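Local coordinates for protein lipocalin (Argas monolakensis, PDB 3BRN) that binds serotonin inside a lipocalin barrel and probably sequesters biogenic amines for a soft tick, at residues 16-20 / 46-52; 24-29 / 40-45. One frame throughout, in Å; residues are numbered along the deposited sequence.

Contact 1. Residues 16-20 / 46-52. With SRO (serotonin), chain C.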
loop_
_atom_site.group_PDB
_atom_site.type_symbol
_atom_site.label_atom_id
_atom_site.label_comp_id
_atom_site.label_asym_id
_atom_site.label_seq_id
_atom_site.Cartn_x
_atom_site.Cartn_y
_atom_site.Cartn_z
ATOM N N TYR A 16 -3.472 10.714 4.963
ATOM C CA TYR A 16 -4.909 10.472 4.936
ATOM C C TYR A 16 -5.446 10.370 3.496
ATOM O O TYR A 16 -6.252 9.497 3.203
ATOM C CB TYR A 16 -5.693 11.496 5.779
ATOM C CG TYR A 16 -5.936 12.805 5.100
ATOM C CD1 TYR A 16 -5.025 13.846 5.220
ATOM C CD2 TYR A 16 -7.144 13.063 4.460
ATOM C CE1 TYR A 16 -5.275 15.073 4.658
ATOM C CE2 TYR A 16 -7.396 14.288 3.887
ATOM C CZ TYR A 16 -6.455 15.288 3.988
ATOM O OH TYR A 16 -6.664 16.501 3.383
ATOM N N LYS A 17 -4.918 11.182 2.582
ATOM C CA LYS A 17 -5.305 11.089 1.175
ATOM C C LYS A 17 -4.830 9.795 0.514
ATOM O O LYS A 17 -5.521 9.230 -0.327
ATOM C CB LYS A 17 -4.807 12.303 0.386
ATOM C CG LYS A 17 -5.638 13.555 0.586
ATOM C CD LYS A 17 -4.786 14.792 0.495
ATOM C CE LYS A 17 -5.635 16.039 0.385
ATOM N NZ LYS A 17 -5.948 16.350 -1.032
ATOM N N SER A 18 -3.627 9.346 0.853
ATOM C CA SER A 18 -3.150 8.068 0.364
ATOM C C SER A 18 -4.041 6.911 0.864
ATOM O O SER A 18 -4.419 6.019 0.102
ATOM C CB SER A 18 -1.693 7.837 0.808
ATOM O OG SER A 18 -1.297 6.516 0.478
ATOM N N VAL A 19 -4.313 6.893 2.159
ATOM C CA VAL A 19 -5.077 5.810 2.771
ATOM C C VAL A 19 -6.542 5.802 2.298
ATOM O O VAL A 19 -7.135 4.742 2.112
ATOM C CB VAL A 19 -5.020 5.904 4.309
ATOM C CG1 VAL A 19 -5.987 4.909 4.965
ATOM C CG2 VAL A 19 -3.581 5.734 4.804
ATOM N N ASN A 20 -7.136 6.951 2.063
ATOM C CA ASN A 20 -8.442 6.988 1.444
ATOM C C ASN A 20 -8.450 6.630 -0.007
ATOM O O ASN A 20 -9.376 6.065 -0.477
ATOM C CB ASN A 20 -9.041 8.365 1.572
ATOM C CG ASN A 20 -9.442 8.693 2.944
ATOM O OD1 ASN A 20 -9.806 7.863 3.717
ATOM N ND2 ASN A 20 -9.411 9.945 3.238
ATOM N N PRO A 46 -10.315 2.377 4.494
ATOM C CA PRO A 46 -11.171 2.322 5.684
ATOM C C PRO A 46 -12.624 2.575 5.312
ATOM O O PRO A 46 -12.903 3.177 4.268
ATOM C CB PRO A 46 -10.635 3.461 6.557
ATOM C CG PRO A 46 -9.238 3.648 6.092
ATOM C CD PRO A 46 -9.274 3.408 4.626
ATOM N N GLN A 47 -13.544 2.082 6.130
ATOM C CA GLN A 47 -14.955 2.151 5.776
ATOM C C GLN A 47 -15.488 3.589 5.782
ATOM O O GLN A 47 -16.430 3.931 5.056
ATOM C CB GLN A 47 -15.779 1.242 6.684
ATOM C CG GLN A 47 -17.075 0.780 6.049
ATOM C CD GLN A 47 -17.509 -0.581 6.547
ATOM O OE1 GLN A 47 -17.291 -0.928 7.710
ATOM N NE2 GLN A 47 -18.112 -1.370 5.661
ATOM N N ASN A 48 -14.817 4.446 6.540
ATOM C CA ASN A 48 -15.188 5.852 6.616
ATOM C C ASN A 48 -14.014 6.773 6.283
ATOM O O ASN A 48 -12.852 6.426 6.508
ATOM C CB ASN A 48 -15.750 6.171 7.999
ATOM C CG ASN A 48 -14.993 5.473 9.104
ATOM O OD1 ASN A 48 -14.247 4.520 8.857
ATOM N ND2 ASN A 48 -15.193 5.929 10.335
ATOM N N THR A 49 -14.326 7.918 5.683
ATOM C CA THR A 49 -13.299 8.859 5.257
ATOM C C THR A 49 -12.412 9.345 6.407
ATOM O O THR A 49 -12.890 9.599 7.514
ATOM C CB THR A 49 -13.901 10.037 4.480
ATOM O OG1 THR A 49 -14.510 9.544 3.279
ATOM C CG2 THR A 49 -12.824 11.042 4.107
ATOM N N LEU A 50 -11.104 9.221 6.200
ATOM C CA LEU A 50 -10.113 9.744 7.129
ATOM C C LEU A 50 -9.820 11.197 6.799
ATOM O O LEU A 50 -9.812 11.584 5.628
ATOM C CB LEU A 50 -8.803 8.960 7.003
ATOM C CG LEU A 50 -8.558 7.782 7.940
ATOM C CD1 LEU A 50 -7.196 7.137 7.597
ATOM C CD2 LEU A 50 -8.586 8.269 9.379
ATOM N N SER A 51 -9.628 11.998 7.840
ATOM C CA SER A 51 -9.119 13.350 7.700
ATOM C C SER A 51 -7.841 13.372 8.521
ATOM O O SER A 51 -7.523 12.393 9.172
ATOM C CB SER A 51 -10.125 14.377 8.231
ATOM O OG SER A 51 -10.515 14.057 9.553
ATOM N N GLU A 52 -7.106 14.476 8.471
ATOM C CA GLU A 52 -5.781 14.566 9.096
ATOM C C GLU A 52 -5.787 14.266 10.594
ATOM O O GLU A 52 -6.586 14.827 11.348
ATOM C CB GLU A 52 -5.187 15.962 8.852
ATOM C CG GLU A 52 -3.834 16.190 9.502
ATOM C CD GLU A 52 -2.737 15.406 8.815
ATOM O OE1 GLU A 52 -3.024 14.813 7.758
ATOM O OE2 GLU A 52 -1.604 15.377 9.334
HETATM O OH SRO C . -4.483 1.417 5.783
HETATM C CZ3 SRO C . -3.209 1.240 5.301
HETATM C CH2 SRO C . -2.232 0.834 6.206
HETATM C CZ2 SRO C . -0.946 0.520 5.759
HETATM C CE2 SRO C . -0.685 0.702 4.410
HETATM N NE1 SRO C . 0.418 0.570 3.631
HETATM C CD1 SRO C . 0.099 0.860 2.348
HETATM C CG SRO C . -1.247 1.226 2.296
HETATM C CD2 SRO C . -1.722 1.140 3.602
HETATM C CE3 SRO C . -2.929 1.396 4.042
HETATM C CB SRO C . -2.001 1.666 1.065
HETATM C CA SRO C . -2.400 3.150 1.184
HETATM N NZ SRO C . -3.270 3.491 0.054
HETATM O O HOH W 1 -1.864 12.677 6.676
#
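Asn20 and Leu50 join the short helix 15-20 to the loop 46-52 of a lipocalin barrel, the carboxamide of Asn20 reading the backbone of Leu50 as a neighbouring strand would. Its OD1 takes the NH of Leu50 in the carbonyl plane, on a lone pair, with N-H...O at 171°. Asn20 ND2 donates to Leu50 O at 2.9 Å, and that oxygen lies almost in the amide plane. Asparagine suits the place because one flat group offers both a donor and an acceptor. With CG beside the backbone N and anti to the carbonyl carbon (chi1 -71°), the amide end swings nearer the loop.

Tyr16 meets the loop one helical turn earlier. The backbone NH of Glu52 lies 3.9 Å above one face of its ring, offset toward the rim, while Lys17 CG rests on the opposite face. The Glu52 side chain crosses Tyr16 at about a right angle, OE1 coming 3.4 Å from Tyr16 CD1 with ring and carboxylate planes 72° apart; its OE2 is held by Gly79 N. On the barrel side, branched Val19 brings CG1 between two apolar partners, Pro46 CD at 3.6 Å and Leu50 CD1 at 3.7 Å. A water at the edge of the Tyr16 ring, in its plane, accepts from Tyr16 N and donates to Glu52 OE1 at 2.7 Å.

Contact 2. Residues 24-29 / 40-45. With SRO (serotonin), chain C.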
loop_
_atom_site.group_PDB
_atom_site.type_symbol
_atom_site.label_atom_id
_atom_site.label_comp_id
_atom_site.label_asym_id
_atom_site.label_seq_id
_atom_site.Cartn_x
_atom_site.Cartn_y
_atom_site.Cartn_z
ATOM N N ASN A 24 -12.767 4.044 -2.557
ATOM C CA ASN A 24 -13.415 2.739 -2.692
ATOM C C ASN A 24 -12.351 1.654 -2.849
ATOM O O ASN A 24 -11.170 1.966 -3.026
ATOM C CB ASN A 24 -14.348 2.727 -3.911
ATOM C CG ASN A 24 -13.592 2.783 -5.230
ATOM O OD1 ASN A 24 -13.089 1.771 -5.714
ATOM N ND2 ASN A 24 -13.591 3.948 -5.860
ATOM N N GLY A 25 -12.764 0.396 -2.702
ATOM C CA GLY A 25 -11.887 -0.751 -2.945
ATOM C C GLY A 25 -10.724 -0.907 -1.976
ATOM O O GLY A 25 -10.886 -0.793 -0.743
ATOM N N GLY A 26 -9.563 -1.245 -2.533
ATOM C CA GLY A 26 -8.373 -1.490 -1.729
ATOM C C GLY A 26 -7.114 -1.573 -2.562
ATOM O O GLY A 26 -7.145 -1.318 -3.766
ATOM N N TYR A 27 -6.003 -1.890 -1.894
ATOM C CA TYR A 27 -4.672 -1.880 -2.495
ATOM C C TYR A 27 -3.957 -3.215 -2.262
ATOM O O TYR A 27 -3.928 -3.727 -1.138
ATOM C CB TYR A 27 -3.832 -0.734 -1.905
ATOM C CG TYR A 27 -4.229 0.644 -2.393
ATOM C CD1 TYR A 27 -3.466 1.318 -3.338
ATOM C CD2 TYR A 27 -5.311 1.308 -1.833
ATOM C CE1 TYR A 27 -3.833 2.588 -3.788
ATOM C CE2 TYR A 27 -5.672 2.560 -2.249
ATOM C CZ TYR A 27 -4.924 3.208 -3.205
ATOM O OH TYR A 27 -5.351 4.431 -3.650
ATOM N N TYR A 28 -3.396 -3.777 -3.334
ATOM C CA TYR A 28 -2.546 -4.945 -3.221
ATOM C C TYR A 28 -1.128 -4.466 -3.020
ATOM O O TYR A 28 -0.724 -3.510 -3.675
ATOM C CB TYR A 28 -2.550 -5.746 -4.516
ATOM C CG TYR A 28 -3.814 -6.515 -4.769
ATOM C CD1 TYR A 28 -4.800 -6.000 -5.591
ATOM C CD2 TYR A 28 -4.009 -7.775 -4.211
ATOM C CE1 TYR A 28 -5.911 -6.746 -5.916
ATOM C CE2 TYR A 28 -5.161 -8.500 -4.478
ATOM C CZ TYR A 28 -6.099 -7.977 -5.332
ATOM O OH TYR A 28 -7.223 -8.702 -5.663
ATOM N N LEU A 29 -0.335 -5.237 -2.276
ATOM C CA LEU A 29 1.100 -4.958 -2.216
ATOM C C LEU A 29 1.663 -5.604 -3.475
ATOM O O LEU A 29 1.592 -6.815 -3.614
ATOM C CB LEU A 29 1.742 -5.565 -0.971
ATOM C CG LEU A 29 3.285 -5.515 -0.891
ATOM C CD1 LEU A 29 3.729 -4.064 -0.966
ATOM C CD2 LEU A 29 3.701 -6.088 0.458
ATOM N N CYS A 40 -0.306 -12.075 -2.235
ATOM C CA CYS A 40 -1.605 -11.393 -2.330
ATOM C C CYS A 40 -1.963 -10.550 -1.114
ATOM O O CYS A 40 -3.149 -10.365 -0.809
ATOM C CB CYS A 40 -2.737 -12.383 -2.633
ATOM S SG CYS A 40 -2.392 -13.576 -3.954
ATOM N N ALA A 41 -0.945 -10.000 -0.454
ATOM C CA ALA A 41 -1.149 -9.138 0.709
ATOM C C ALA A 41 -1.888 -7.877 0.268
ATOM O O ALA A 41 -1.643 -7.364 -0.823
ATOM C CB ALA A 41 0.200 -8.784 1.354
ATOM N N TYR A 42 -2.868 -7.437 1.053
ATOM C CA TYR A 42 -3.668 -6.279 0.664
ATOM C C TYR A 42 -4.240 -5.560 1.883
ATOM O O TYR A 42 -4.162 -6.052 2.998
ATOM C CB TYR A 42 -4.846 -6.711 -0.222
ATOM C CG TYR A 42 -5.967 -7.368 0.577
ATOM C CD1 TYR A 42 -5.925 -8.731 0.877
ATOM C CD2 TYR A 42 -7.031 -6.612 1.083
ATOM C CE1 TYR A 42 -6.908 -9.326 1.654
ATOM C CE2 TYR A 42 -8.033 -7.206 1.872
ATOM C CZ TYR A 42 -7.935 -8.560 2.179
ATOM O OH TYR A 42 -8.902 -9.186 2.946
ATOM N N VAL A 43 -4.635 -4.313 1.669
ATOM C CA VAL A 43 -5.383 -3.555 2.654
ATOM C C VAL A 43 -6.638 -3.091 1.941
ATOM O O VAL A 43 -6.641 -2.977 0.719
ATOM C CB VAL A 43 -4.607 -2.297 3.151
ATOM C CG1 VAL A 43 -3.395 -2.695 3.961
ATOM C CG2 VAL A 43 -4.227 -1.363 1.979
ATOM N N LEU A 44 -7.719 -2.894 2.700
ATOM C CA LEU A 44 -8.910 -2.246 2.170
ATOM C C LEU A 44 -8.905 -0.805 2.669
ATOM O O LEU A 44 -8.496 -0.552 3.805
ATOM C CB LEU A 44 -10.180 -2.946 2.684
ATOM C CG LEU A 44 -10.515 -4.339 2.130
ATOM C CD1 LEU A 44 -11.917 -4.771 2.594
ATOM C CD2 LEU A 44 -10.462 -4.331 0.618
ATOM N N VAL A 45 -9.363 0.134 1.840
ATOM C CA VAL A 45 -9.535 1.516 2.305
ATOM C C VAL A 45 -10.560 1.544 3.464
ATOM O O VAL A 45 -11.453 0.694 3.516
ATOM C CB VAL A 45 -9.950 2.476 1.154
ATOM C CG1 VAL A 45 -9.094 2.241 -0.083
ATOM C CG2 VAL A 45 -11.445 2.357 0.839
HETATM O OH SRO C . -4.483 1.417 5.783
HETATM C CZ3 SRO C . -3.209 1.240 5.301
HETATM C CH2 SRO C . -2.232 0.834 6.206
HETATM C CZ2 SRO C . -0.946 0.520 5.759
HETATM C CE2 SRO C . -0.685 0.702 4.410
HETATM N NE1 SRO C . 0.418 0.570 3.631
HETATM C CD1 SRO C . 0.099 0.860 2.348
HETATM C CG SRO C . -1.247 1.226 2.296
HETATM C CD2 SRO C . -1.722 1.140 3.602
HETATM C CE3 SRO C . -2.929 1.396 4.042
HETATM C CB SRO C . -2.001 1.666 1.065
HETATM C CA SRO C . -2.400 3.150 1.184
HETATM N NZ SRO C . -3.270 3.491 0.054
#
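Tyr27 and Val43 form the central hydrogen-bonded pair of an antiparallel beta hairpin, strands 26-29 and 42-44 running at 169°. Tyr27 N reaches Val43 O and Val43 N reaches Tyr27 O; further bonds, Leu29 N to Ala41 O and Val45 N to Gly25 O, continue the ladder at both ends. Both central side chains turn to the serotonin side of the sheet, Tyr27 CB resting 4.0 Å from Val43 CG2.

There they shape the pocket. The amine NZ of serotonin sits 3.4 Å above the plane of the Tyr27 ring, over its centre, where an amine, probably charged, would be favoured by the electron-rich face. Val43 CG2 lies between its own backbone N and carbonyl carbon, a rotation that presents this methyl to the indole, 3.7 Å from serotonin CE3. Val45 CG1 reaches the edge of the tyrosine ring near its plane, at 4.1 Å from Tyr27 CE2, and the two Val45 methyls also pack on Gly25 O, so the branched side chain fills the angle between ring and backbone.

On the other face Tyr28 CD2 lies 4.2 Å from Tyr42 CB, and Leu44 CD2 leans over Gly25 O at 3.8 Å. Gly26 presents no side chain to this face, which lets its CA come within 4.0 Å of Leu44 CA, with Val43 O and Leu44 CD2 beside it. Gly25 has a positive phi, a backbone shape that glycine adopts easily. At the far end, small Ala41 sets its CB 4.3 Å from Leu29 CB.

A disulfide ties Cys40 to Cys153, while Tyr28 OH bonds to Pro154 O and Tyr42 OH to Ile69 O. Strand 26-32 continues the sheet to strand 115-120, where Trp118 touches both Tyr27 and Val43, and strand 42-44 pairs with strand 55-64.

In the fold
Contacts 1 and 2, with centres about 13 Å apart, meet at the serotonin pocket. Helix 15-20 leads along the chain into strand 26-32, and the other partner strand, 42-44, runs on into the loop 46-52, so in sequence the hairpin of contact 2 lies between the two halves of contact 1. Where they touch, Val45 CB packs 3.7 Å from Val19 O. Their roles at the ligand differ: the helix supplies a polar grip, Ser18 O accepting from serotonin NZ at 2.8 Å, whereas the hairpin supplies an aromatic face and an apolar wall. Asp106 OD2 also bonds serotonin, adding a second polar partner suited to an amine.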